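Local structure of nickel ABC transporter (Nickel-binding protein) (Bacillus halodurans, 3T66) at residues P57-S62 against E77-Q82; A91-L96 against I115-Y120; R98-S103 against L110-I115. The protein probably serves as the extracellular solute-binding component of an ABC importer, capturing nickel or peptide-like solutes for uptake. All blocks are in the same frame, centred on the assembly; numbering follows the deposited sequence.

Interaction 1 (P57-S62 against E77-Q82)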
ATOM      1  N   PRO A  57      14.123  -8.072   9.240  1.00 47.41           N
ATOM      2  CA  PRO A  57      14.966  -8.921   8.434  1.00 46.79           C
ATOM      3  C   PRO A  57      14.270 -10.166   7.948  1.00 45.95           C
ATOM      4  O   PRO A  57      13.469 -10.728   8.636  1.00 45.62           O
ATOM      5  CB  PRO A  57      16.068  -9.303   9.399  1.00 46.94           C
ATOM      6  CG  PRO A  57      15.632  -8.878  10.687  1.00 46.71           C
ATOM      7  CD  PRO A  57      14.797  -7.726  10.482  1.00 47.79           C
ATOM      8  N   TRP A  58      14.575 -10.565   6.730  1.00 45.72           N
ATOM      9  CA  TRP A  58      14.141 -11.817   6.202  1.00 44.23           C
ATOM     10  C   TRP A  58      15.374 -12.542   5.739  1.00 44.37           C
ATOM     11  O   TRP A  58      15.984 -13.222   6.490  1.00 44.17           O
ATOM     12  CB  TRP A  58      13.201 -11.555   5.055  1.00 43.49           C
ATOM     13  CG  TRP A  58      12.253 -12.599   4.782  1.00 40.82           C
ATOM     14  CD1 TRP A  58      12.067 -13.710   5.470  1.00 38.11           C
ATOM     15  CD2 TRP A  58      11.353 -12.630   3.715  1.00 39.98           C
ATOM     16  NE1 TRP A  58      11.108 -14.460   4.909  1.00 38.40           N
ATOM     17  CE2 TRP A  58      10.641 -13.801   3.817  1.00 38.08           C
ATOM     18  CE3 TRP A  58      11.075 -11.769   2.672  1.00 41.26           C
ATOM     19  CZ2 TRP A  58       9.671 -14.143   2.924  1.00 36.02           C
ATOM     20  CZ3 TRP A  58      10.117 -12.105   1.799  1.00 39.04           C
ATOM     21  CH2 TRP A  58       9.434 -13.281   1.914  1.00 38.88           C
ATOM     22  N   LEU A  59      15.766 -12.343   4.502  1.00 44.63           N
ATOM     23  CA  LEU A  59      16.946 -12.971   3.944  1.00 44.42           C
ATOM     24  C   LEU A  59      18.183 -12.434   4.539  1.00 45.05           C
ATOM     25  O   LEU A  59      19.196 -13.063   4.536  1.00 45.01           O
ATOM     26  CB  LEU A  59      17.018 -12.801   2.455  1.00 43.76           C
ATOM     27  CG  LEU A  59      16.159 -13.718   1.628  1.00 43.30           C
ATOM     28  CD1 LEU A  59      16.629 -13.723   0.256  1.00 39.77           C
ATOM     29  CD2 LEU A  59      16.179 -15.056   2.168  1.00 40.34           C
ATOM     30  N   ALA A  60      18.104 -11.206   4.979  1.00 45.92           N
ATOM     31  CA  ALA A  60      19.200 -10.554   5.685  1.00 47.15           C
ATOM     32  C   ALA A  60      18.906 -10.628   7.175  1.00 48.49           C
ATOM     33  O   ALA A  60      17.729 -10.545   7.591  1.00 48.42           O
ATOM     34  CB  ALA A  60      19.313  -9.121   5.255  1.00 46.56           C
ATOM     35  N   GLU A  61      19.962 -10.802   7.972  1.00 49.45           N
ATOM     36  CA  GLU A  61      19.867 -10.792   9.452  1.00 49.97           C
ATOM     37  C   GLU A  61      19.728  -9.394  10.050  1.00 49.16           C
ATOM     38  O   GLU A  61      19.061  -9.209  11.073  1.00 48.76           O
ATOM     39  CB  GLU A  61      21.155 -11.351  10.029  1.00 50.48           C
ATOM     40  CG  GLU A  61      21.122 -12.680  10.726  1.00 54.70           C
ATOM     41  CD  GLU A  61      22.572 -13.188  10.906  1.00 62.79           C
ATOM     42  OE1 GLU A  61      22.883 -14.378  10.578  1.00 66.21           O
ATOM     43  OE2 GLU A  61      23.436 -12.370  11.329  1.00 65.15           O
ATOM     44  N   SER A  62      20.418  -8.432   9.438  1.00 49.11           N
ATOM     45  CA  SER A  62      20.598  -7.076  10.011  1.00 49.42           C
ATOM     46  C   SER A  62      21.275  -6.086   9.067  1.00 48.88           C
ATOM     47  O   SER A  62      21.817  -6.468   8.030  1.00 49.44           O
ATOM     48  CB  SER A  62      21.454  -7.142  11.275  1.00 49.54           C
ATOM     49  OG  SER A  62      22.781  -7.468  10.912  1.00 49.93           O
ATOM     50  N   GLU A  77      23.492 -17.125   7.347  1.00 51.18           N
ATOM     51  CA  GLU A  77      24.433 -18.103   6.839  1.00 51.84           C
ATOM     52  C   GLU A  77      23.759 -19.413   6.478  1.00 51.29           C
ATOM     53  O   GLU A  77      24.374 -20.314   5.934  1.00 52.65           O
ATOM     54  CB  GLU A  77      25.626 -18.259   7.778  1.00 51.97           C
ATOM     55  CG  GLU A  77      26.505 -17.003   7.760  1.00 56.86           C
ATOM     56  CD  GLU A  77      27.161 -16.659   9.114  1.00 64.03           C
ATOM     57  OE1 GLU A  77      27.456 -17.605   9.896  1.00 65.84           O
ATOM     58  OE2 GLU A  77      27.379 -15.436   9.386  1.00 65.60           O
ATOM     59  N   ASP A  78      22.477 -19.525   6.713  1.00 50.45           N
ATOM     60  CA  ASP A  78      21.855 -20.805   6.458  1.00 49.68           C
ATOM     61  C   ASP A  78      20.926 -20.861   5.250  1.00 48.02           C
ATOM     62  O   ASP A  78      20.098 -21.739   5.212  1.00 48.54           O
ATOM     63  CB  ASP A  78      21.079 -21.251   7.692  1.00 49.96           C
ATOM     64  CG  ASP A  78      20.123 -20.169   8.195  1.00 53.21           C
ATOM     65  OD1 ASP A  78      20.402 -18.991   7.875  1.00 55.65           O
ATOM     66  OD2 ASP A  78      19.101 -20.474   8.892  1.00 57.05           O
ATOM     67  N   VAL A  79      21.011 -19.973   4.273  1.00 45.84           N
ATOM     68  CA  VAL A  79      19.973 -20.040   3.250  1.00 44.10           C
ATOM     69  C   VAL A  79      20.540 -20.692   2.020  1.00 43.79           C
ATOM     70  O   VAL A  79      21.715 -20.492   1.736  1.00 44.14           O
ATOM     71  CB  VAL A  79      19.384 -18.645   2.897  1.00 44.45           C
ATOM     72  CG1 VAL A  79      18.687 -18.666   1.554  1.00 44.19           C
ATOM     73  CG2 VAL A  79      18.407 -18.158   3.948  1.00 42.54           C
ATOM     74  N   THR A  80      19.725 -21.485   1.320  1.00 42.55           N
ATOM     75  CA  THR A  80      20.081 -22.046   0.040  1.00 43.02           C
ATOM     76  C   THR A  80      18.970 -21.815  -0.965  1.00 43.27           C
ATOM     77  O   THR A  80      17.772 -21.872  -0.609  1.00 43.20           O
ATOM     78  CB  THR A  80      20.267 -23.598   0.088  1.00 43.99           C
ATOM     79  OG1 THR A  80      19.012 -24.243   0.404  1.00 45.16           O
ATOM     80  CG2 THR A  80      21.406 -24.043   1.071  1.00 43.25           C
ATOM     81  N   PHE A  81      19.360 -21.605  -2.223  1.00 43.07           N
ATOM     82  CA  PHE A  81      18.407 -21.593  -3.338  1.00 43.33           C
ATOM     83  C   PHE A  81      17.785 -22.968  -3.561  1.00 44.14           C
ATOM     84  O   PHE A  81      18.316 -23.979  -3.170  1.00 44.28           O
ATOM     85  CB  PHE A  81      19.041 -21.107  -4.652  1.00 42.61           C
ATOM     86  CG  PHE A  81      19.603 -19.718  -4.578  1.00 41.92           C
ATOM     87  CD1 PHE A  81      18.819 -18.615  -4.887  1.00 41.54           C
ATOM     88  CD2 PHE A  81      20.934 -19.502  -4.194  1.00 41.40           C
ATOM     89  CE1 PHE A  81      19.349 -17.312  -4.793  1.00 40.04           C
ATOM     90  CE2 PHE A  81      21.465 -18.204  -4.097  1.00 39.28           C
ATOM     91  CZ  PHE A  81      20.671 -17.123  -4.370  1.00 37.96           C
ATOM     92  N   GLN A  82      16.622 -22.968  -4.191  1.00 45.69           N
ATOM     93  CA  GLN A  82      15.900 -24.163  -4.553  1.00 46.88           C
ATOM     94  C   GLN A  82      16.768 -25.155  -5.304  1.00 48.08           C
ATOM     95  O   GLN A  82      16.543 -26.373  -5.252  1.00 49.44           O
ATOM     96  CB  GLN A  82      14.699 -23.777  -5.404  1.00 46.47           C
ATOM     97  CG  GLN A  82      13.494 -23.311  -4.593  1.00 47.29           C
ATOM     98  CD  GLN A  82      12.944 -22.008  -5.077  1.00 46.02           C
ATOM     99  OE1 GLN A  82      13.383 -21.500  -6.090  1.00 45.84           O
ATOM    100  NE2 GLN A  82      12.004 -21.435  -4.328  1.00 45.62           N
TER
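L59 and V79 carry the apolar part of this contact: CD2 of L59 lies in front of the valine fork, 4.2 Å from CG2 of V79 and only slightly farther from its CG1. The bond from CA to CB in V79 points at the opposing segment, which turns both of its methyls to the leucine. L59 starts out across this direction, but its longer branched chain brings CD2 over to the valine. Both residues are buried, so a leucine that can span the gap and a compact branched valine suit their places. W182 also packs against V79, and the neighbouring A60 packs on I73 and L75 of strand 70-75.

The polar part lies at the exposed margin. E61 OE1 stands 4.3 Å from the backbone N of E77, too far for a hydrogen bond. The same oxygen is 4.8 Å from E77 OE2, and the carboxylate of D78 lies somewhat farther off. D78 has a partner of its own, a salt bridge to R76, which would probably soften the local negative charge.

The two backbones stay apart, with the CA atoms of L59 and V79 separated by 7.7 Å, and no hydrogen bond joins them. The backbone of E61 pairs instead with that of K74 in the four-stranded antiparallel sheet, and the backbone of V79 with that of M87. The chemistry thus implies a thin apolar link between the start of an outermost strand and the loop after its hairpin partner, bordered by acidic groups that probably repel one another mildly and remain near solvent.

Interaction 2 (A91-L96 against I115-Y120)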
ATOM      1  N   ALA A  91      26.361 -14.137  -4.312  1.00 52.82           N
ATOM      2  CA  ALA A  91      25.148 -14.469  -4.986  1.00 52.14           C
ATOM      3  C   ALA A  91      24.173 -13.322  -4.939  1.00 51.50           C
ATOM      4  O   ALA A  91      23.442 -13.094  -5.853  1.00 51.30           O
ATOM      5  CB  ALA A  91      24.556 -15.644  -4.347  1.00 52.25           C
ATOM      6  N   VAL A  92      24.139 -12.640  -3.826  1.00 50.05           N
ATOM      7  CA  VAL A  92      23.213 -11.584  -3.583  1.00 49.83           C
ATOM      8  C   VAL A  92      23.639 -10.352  -4.334  1.00 50.41           C
ATOM      9  O   VAL A  92      22.808  -9.540  -4.759  1.00 51.22           O
ATOM     10  CB  VAL A  92      23.088 -11.281  -2.101  1.00 49.83           C
ATOM     11  CG1 VAL A  92      22.106 -10.153  -1.861  1.00 47.80           C
ATOM     12  CG2 VAL A  92      22.652 -12.532  -1.357  1.00 49.74           C
ATOM     13  N   LYS A  93      24.939 -10.209  -4.515  1.00 50.65           N
ATOM     14  CA  LYS A  93      25.476  -9.138  -5.346  1.00 50.14           C
ATOM     15  C   LYS A  93      24.985  -9.338  -6.763  1.00 49.54           C
ATOM     16  O   LYS A  93      24.323  -8.479  -7.327  1.00 50.49           O
ATOM     17  CB  LYS A  93      26.994  -9.148  -5.315  1.00 50.04           C
ATOM     18  CG  LYS A  93      27.563  -8.083  -6.165  1.00 52.27           C
ATOM     19  CD  LYS A  93      28.993  -7.724  -5.827  1.00 54.80           C
ATOM     20  CE  LYS A  93      29.655  -7.195  -7.103  1.00 58.32           C
ATOM     21  NZ  LYS A  93      30.678  -6.142  -6.882  1.00 60.61           N
ATOM     22  N   ALA A  94      25.274 -10.497  -7.317  1.00 48.73           N
ATOM     23  CA  ALA A  94      24.837 -10.826  -8.658  1.00 48.57           C
ATOM     24  C   ALA A  94      23.390 -10.455  -8.892  1.00 48.53           C
ATOM     25  O   ALA A  94      23.074  -9.852  -9.902  1.00 48.63           O
ATOM     26  CB  ALA A  94      25.021 -12.304  -8.916  1.00 48.53           C
ATOM     27  N   SER A  95      22.531 -10.833  -7.950  1.00 48.44           N
ATOM     28  CA  SER A  95      21.108 -10.722  -8.118  1.00 48.78           C
ATOM     29  C   SER A  95      20.687  -9.267  -8.051  1.00 48.32           C
ATOM     30  O   SER A  95      19.885  -8.795  -8.853  1.00 47.21           O
ATOM     31  CB  SER A  95      20.387 -11.536  -7.053  1.00 49.05           C
ATOM     32  OG  SER A  95      18.996 -11.235  -7.055  1.00 52.05           O
ATOM     33  N   LEU A  96      21.242  -8.554  -7.095  1.00 48.35           N
ATOM     34  CA  LEU A  96      20.989  -7.144  -7.049  1.00 49.28           C
ATOM     35  C   LEU A  96      21.393  -6.534  -8.363  1.00 50.04           C
ATOM     36  O   LEU A  96      20.613  -5.797  -8.970  1.00 50.24           O
ATOM     37  CB  LEU A  96      21.713  -6.477  -5.889  1.00 49.02           C
ATOM     38  CG  LEU A  96      21.077  -6.779  -4.533  1.00 48.81           C
ATOM     39  CD1 LEU A  96      21.876  -6.162  -3.371  1.00 49.50           C
ATOM     40  CD2 LEU A  96      19.661  -6.305  -4.523  1.00 47.42           C
ATOM     41  N   ILE A 115      28.654  -1.891  -4.849  1.00 53.39           N
ATOM     42  CA  ILE A 115      28.301  -2.961  -3.914  1.00 52.33           C
ATOM     43  C   ILE A 115      29.518  -3.838  -3.770  1.00 52.33           C
ATOM     44  O   ILE A 115      29.817  -4.558  -4.684  1.00 52.63           O
ATOM     45  CB  ILE A 115      27.175  -3.873  -4.434  1.00 51.75           C
ATOM     46  CG1 ILE A 115      25.978  -3.072  -4.911  1.00 50.36           C
ATOM     47  CG2 ILE A 115      26.707  -4.815  -3.341  1.00 50.78           C
ATOM     48  CD1 ILE A 115      24.760  -3.937  -5.234  1.00 44.97           C
ATOM     49  N   GLU A 116      30.228  -3.784  -2.655  1.00 52.67           N
ATOM     50  CA  GLU A 116      31.368  -4.679  -2.442  1.00 53.67           C
ATOM     51  C   GLU A 116      30.879  -5.911  -1.627  1.00 54.42           C
ATOM     52  O   GLU A 116      30.009  -5.770  -0.775  1.00 54.94           O
ATOM     53  CB  GLU A 116      32.561  -3.937  -1.772  1.00 53.47           C
ATOM     54  N   ALA A 117      31.414  -7.108  -1.903  1.00 54.80           N
ATOM     55  CA  ALA A 117      31.012  -8.337  -1.199  1.00 54.87           C
ATOM     56  C   ALA A 117      32.154  -9.064  -0.419  1.00 55.59           C
ATOM     57  O   ALA A 117      33.313  -9.094  -0.865  1.00 56.08           O
ATOM     58  CB  ALA A 117      30.359  -9.276  -2.168  1.00 53.87           C
ATOM     59  N   ASP A 118      31.820  -9.635   0.744  1.00 55.83           N
ATOM     60  CA  ASP A 118      32.728 -10.530   1.498  1.00 56.08           C
ATOM     61  C   ASP A 118      31.958 -11.555   2.338  1.00 56.03           C
ATOM     62  O   ASP A 118      31.234 -11.188   3.291  1.00 56.52           O
ATOM     63  CB  ASP A 118      33.693  -9.751   2.430  1.00 56.09           C
ATOM     64  N   GLY A 119      32.138 -12.830   2.014  1.00 55.18           N
ATOM     65  CA  GLY A 119      31.546 -13.890   2.815  1.00 55.11           C
ATOM     66  C   GLY A 119      30.046 -13.760   2.842  1.00 54.94           C
ATOM     67  O   GLY A 119      29.382 -14.136   1.883  1.00 55.53           O
ATOM     68  N   TYR A 120      29.530 -13.185   3.922  1.00 54.40           N
ATOM     69  CA  TYR A 120      28.111 -12.962   4.067  1.00 54.34           C
ATOM     70  C   TYR A 120      27.746 -11.501   4.365  1.00 53.76           C
ATOM     71  O   TYR A 120      26.568 -11.138   4.418  1.00 53.76           O
ATOM     72  CB  TYR A 120      27.558 -13.879   5.158  1.00 54.76           C
ATOM     73  CG  TYR A 120      27.624 -15.343   4.800  1.00 57.93           C
ATOM     74  CD1 TYR A 120      26.635 -15.932   4.016  1.00 59.04           C
ATOM     75  CD2 TYR A 120      28.693 -16.158   5.226  1.00 62.46           C
ATOM     76  CE1 TYR A 120      26.680 -17.292   3.673  1.00 60.74           C
ATOM     77  CE2 TYR A 120      28.750 -17.546   4.866  1.00 62.86           C
ATOM     78  CZ  TYR A 120      27.726 -18.085   4.098  1.00 61.84           C
ATOM     79  OH  TYR A 120      27.732 -19.409   3.732  1.00 65.23           O
TER
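K93 reaches from helix 89-100 to the backbone of I115 and makes the hydrogen bond that joins the two segments. Its NZ donates to I115 O over 2.8 Å, and the C=O...N angle of 176° puts the ammonium almost straight out from the carbonyl. CG of K93 lies anti to the backbone N (chi1 179°), and the chain runs extended until it bends at its last torsion, which turns NZ to the oxygen. Lysine suits the place because it has both the length to span the gap and a charged donor at its end. A weak, long ion pair with E97, one turn along the helix, is its second polar partner. Replacing K93 with a leucine would probably leave I115 O without its ammonium donor and E97 without its distant positive charge.

The helix runs nearly antiparallel to strand 112-118, at 158° and 8.9 Å between the axes of the short segments, and packs on one face of a four-stranded antiparallel sheet. The strand is outermost in that sheet: E116 pairs its backbone with H123 of strand 121-126, whereas I115 O meets the lysine.

Apolar contacts accompany the bond. L96 and I115 cross at about a right angle, with I115 CD1 4.0 Å from L96 CB and nearly as close to its CD1 methyl. I115 CG2 faces the methylenes of K93, and farther along, K93 CD lies 4.2 Å from A117 CB, where a small residue leaves room for the lysine chain to pass. I115 and A117 both point to the helix and also touch L122, while E116, between them, points away.

Interaction 3 (R98-S103 against L110-I115)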
ATOM      1  N   ARG A  98      21.998  -7.924 -11.489  1.00 52.08           N
ATOM      2  CA  ARG A  98      21.192  -8.355 -12.577  1.00 52.10           C
ATOM      3  C   ARG A  98      19.933  -7.534 -12.512  1.00 53.51           C
ATOM      4  O   ARG A  98      19.321  -7.243 -13.542  1.00 54.88           O
ATOM      5  CB  ARG A  98      20.888  -9.832 -12.444  1.00 51.37           C
ATOM      6  CG  ARG A  98      20.223 -10.449 -13.641  1.00 50.23           C
ATOM      7  CD  ARG A  98      18.766 -10.220 -13.592  1.00 47.48           C
ATOM      8  NE  ARG A  98      18.071 -10.685 -14.787  1.00 49.76           N
ATOM      9  CZ  ARG A  98      16.817 -11.160 -14.811  1.00 47.92           C
ATOM     10  NH1 ARG A  98      16.294 -11.528 -15.951  1.00 46.36           N
ATOM     11  NH2 ARG A  98      16.080 -11.282 -13.707  1.00 46.45           N
ATOM     12  N   ALA A  99      19.542  -7.116 -11.316  1.00 54.25           N
ATOM     13  CA  ALA A  99      18.265  -6.417 -11.207  1.00 55.20           C
ATOM     14  C   ALA A  99      18.375  -4.949 -11.593  1.00 56.22           C
ATOM     15  O   ALA A  99      17.431  -4.376 -12.146  1.00 56.30           O
ATOM     16  CB  ALA A  99      17.674  -6.562  -9.814  1.00 55.08           C
ATOM     17  N   LEU A 100      19.513  -4.328 -11.279  1.00 57.11           N
ATOM     18  CA  LEU A 100      19.710  -2.946 -11.665  1.00 57.74           C
ATOM     19  C   LEU A 100      19.927  -2.818 -13.179  1.00 59.30           C
ATOM     20  O   LEU A 100      19.541  -1.802 -13.765  1.00 60.41           O
ATOM     21  CB  LEU A 100      20.846  -2.311 -10.879  1.00 56.99           C
ATOM     22  CG  LEU A 100      20.675  -2.264  -9.350  1.00 55.94           C
ATOM     23  CD1 LEU A 100      22.007  -2.408  -8.606  1.00 51.60           C
ATOM     24  CD2 LEU A 100      19.918  -1.002  -8.882  1.00 55.51           C
ATOM     25  N   ASP A 101      20.502  -3.829 -13.830  1.00 60.29           N
ATOM     26  CA  ASP A 101      20.798  -3.679 -15.252  1.00 61.99           C
ATOM     27  C   ASP A 101      19.655  -4.094 -16.094  1.00 61.64           C
ATOM     28  O   ASP A 101      19.754  -4.014 -17.301  1.00 62.37           O
ATOM     29  CB  ASP A 101      22.071  -4.416 -15.686  1.00 62.93           C
ATOM     30  CG  ASP A 101      23.356  -3.686 -15.196  1.00 68.32           C
ATOM     31  OD1 ASP A 101      23.859  -4.032 -14.078  1.00 69.97           O
ATOM     32  OD2 ASP A 101      23.825  -2.732 -15.902  1.00 72.51           O
ATOM     33  N   GLU A 102      18.570  -4.516 -15.458  1.00 60.80           N
ATOM     34  CA  GLU A 102      17.409  -5.049 -16.164  1.00 60.30           C
ATOM     35  C   GLU A 102      16.137  -4.182 -16.012  1.00 58.86           C
ATOM     36  O   GLU A 102      15.261  -4.196 -16.879  1.00 59.56           O
ATOM     37  CB  GLU A 102      17.138  -6.494 -15.712  1.00 60.89           C
ATOM     38  CG  GLU A 102      16.647  -7.458 -16.819  1.00 64.03           C
ATOM     39  CD  GLU A 102      17.722  -7.783 -17.893  1.00 68.24           C
ATOM     40  OE1 GLU A 102      18.903  -8.076 -17.544  1.00 69.69           O
ATOM     41  OE2 GLU A 102      17.372  -7.756 -19.096  1.00 68.79           O
ATOM     42  N   SER A 103      16.030  -3.417 -14.930  1.00 56.52           N
ATOM     43  CA  SER A 103      14.881  -2.543 -14.750  1.00 53.91           C
ATOM     44  C   SER A 103      15.271  -1.135 -14.371  1.00 52.40           C
ATOM     45  O   SER A 103      15.951  -0.881 -13.369  1.00 52.28           O
ATOM     46  CB  SER A 103      13.900  -3.130 -13.734  1.00 54.12           C
ATOM     47  OG  SER A 103      12.841  -2.238 -13.424  1.00 54.22           O
ATOM     48  N   LEU A 110      16.736   2.395  -6.180  1.00 50.39           N
ATOM     49  CA  LEU A 110      17.616   1.878  -5.176  1.00 49.09           C
ATOM     50  C   LEU A 110      18.750   2.825  -4.936  1.00 48.70           C
ATOM     51  O   LEU A 110      19.255   2.875  -3.829  1.00 48.57           O
ATOM     52  CB  LEU A 110      18.082   0.500  -5.545  1.00 48.93           C
ATOM     53  CG  LEU A 110      17.015  -0.592  -5.496  1.00 48.92           C
ATOM     54  CD1 LEU A 110      17.717  -1.957  -5.550  1.00 47.01           C
ATOM     55  CD2 LEU A 110      16.060  -0.506  -4.267  1.00 48.73           C
ATOM     56  N   LYS A 111      19.101   3.612  -5.955  1.00 48.26           N
ATOM     57  CA  LYS A 111      20.230   4.560  -5.902  1.00 48.26           C
ATOM     58  C   LYS A 111      21.577   3.930  -5.508  1.00 48.44           C
ATOM     59  O   LYS A 111      22.370   4.492  -4.771  1.00 49.00           O
ATOM     60  CB  LYS A 111      19.899   5.828  -5.073  1.00 47.82           C
ATOM     61  N   ILE A 112      21.928   2.807  -6.073  1.00 49.18           N
ATOM     62  CA  ILE A 112      23.162   2.194  -5.667  1.00 50.37           C
ATOM     63  C   ILE A 112      24.399   2.550  -6.460  1.00 52.06           C
ATOM     64  O   ILE A 112      24.494   2.235  -7.610  1.00 53.08           O
ATOM     65  CB  ILE A 112      23.003   0.714  -5.807  1.00 50.02           C
ATOM     66  CG1 ILE A 112      21.701   0.289  -5.168  1.00 48.54           C
ATOM     67  CG2 ILE A 112      24.143   0.026  -5.205  1.00 49.41           C
ATOM     68  CD1 ILE A 112      21.831  -0.806  -4.254  1.00 45.60           C
ATOM     69  N   ASP A 113      25.335   3.254  -5.864  1.00 53.28           N
ATOM     70  CA  ASP A 113      26.623   3.446  -6.484  1.00 54.86           C
ATOM     71  C   ASP A 113      27.527   2.246  -6.617  1.00 55.16           C
ATOM     72  O   ASP A 113      28.082   2.008  -7.648  1.00 56.43           O
ATOM     73  CB  ASP A 113      27.390   4.520  -5.756  1.00 55.72           C
ATOM     74  CG  ASP A 113      28.266   5.295  -6.661  1.00 59.44           C
ATOM     75  OD1 ASP A 113      29.255   4.748  -7.139  1.00 61.81           O
ATOM     76  OD2 ASP A 113      27.974   6.467  -6.902  1.00 65.14           O
ATOM     77  N   GLU A 114      27.647   1.460  -5.570  1.00 55.10           N
ATOM     78  CA  GLU A 114      28.600   0.381  -5.564  1.00 54.34           C
ATOM     79  C   GLU A 114      28.153  -0.696  -4.647  1.00 53.98           C
ATOM     80  O   GLU A 114      27.375  -0.470  -3.773  1.00 54.04           O
ATOM     81  CB  GLU A 114      29.951   0.876  -5.100  1.00 54.19           C
ATOM     82  N   ILE A 115      28.654  -1.891  -4.849  1.00 53.39           N
ATOM     83  CA  ILE A 115      28.301  -2.961  -3.914  1.00 52.33           C
ATOM     84  C   ILE A 115      29.518  -3.838  -3.770  1.00 52.33           C
ATOM     85  O   ILE A 115      29.817  -4.558  -4.684  1.00 52.63           O
ATOM     86  CB  ILE A 115      27.175  -3.873  -4.434  1.00 51.75           C
ATOM     87  CG1 ILE A 115      25.978  -3.072  -4.911  1.00 50.36           C
ATOM     88  CG2 ILE A 115      26.707  -4.815  -3.341  1.00 50.78           C
ATOM     89  CD1 ILE A 115      24.760  -3.937  -5.234  1.00 44.97           C
TER
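L100, in the last turn of helix 89-100, is gripped by L110 and I112, which both point toward it. Its two methyls divide the work. CD2 sits 4.1 Å from CB of L110 and equally near the CD1 methyl of that residue, while CD1 faces the branched CB of I112 at 4.3 Å. The forked end of a leucine suits this place, since one residue can touch two partners. The two leucines meet at a slant: in L110 the first torsion sets CG anti to the carbonyl carbon (chi1 -69°), and with chi2 at -166° its CD1 then reaches L100 CD2. I112, beta-branched as befits a strand, also rests on I124 and F133, and L110 on E136. No hydrogen bond crosses the contact, so it holds by apolar packing.

The chain returns quickly: S103 occupies the N-cap position of helix 104-110, and K111 leaves that helix with positive phi. Strand 112-118 then starts with a classic beta bulge, D113 and E114 both facing T125. A helix end, a short second helix and an edge strand thus fold back on one another, as in a two-layer alpha/beta unit with helix 89-100 against one face of the antiparallel sheet.

All three contacts reach the same four-stranded antiparallel sheet and lie on one side of the chain's centre. Interaction 1 closes before interaction 2 opens, and interaction 3 is nested within the loop closed by interaction 2; the latter two share helix 89-100, strand 112-118 and I115. Their centres are about 12 Å apart, whereas the centre of interaction 1 lies about 13 Å from that of interaction 2 and 20 Å from that of interaction 3. Interactions 1 and 2 also touch, E77 CG approaching Y120 CD2 to 3.5 Å. Together they tie helix 89-100 and the loop after strand 70-75 to the two edges of the sheet, consistent with the extra subdomain of family 5 solute-binding proteins.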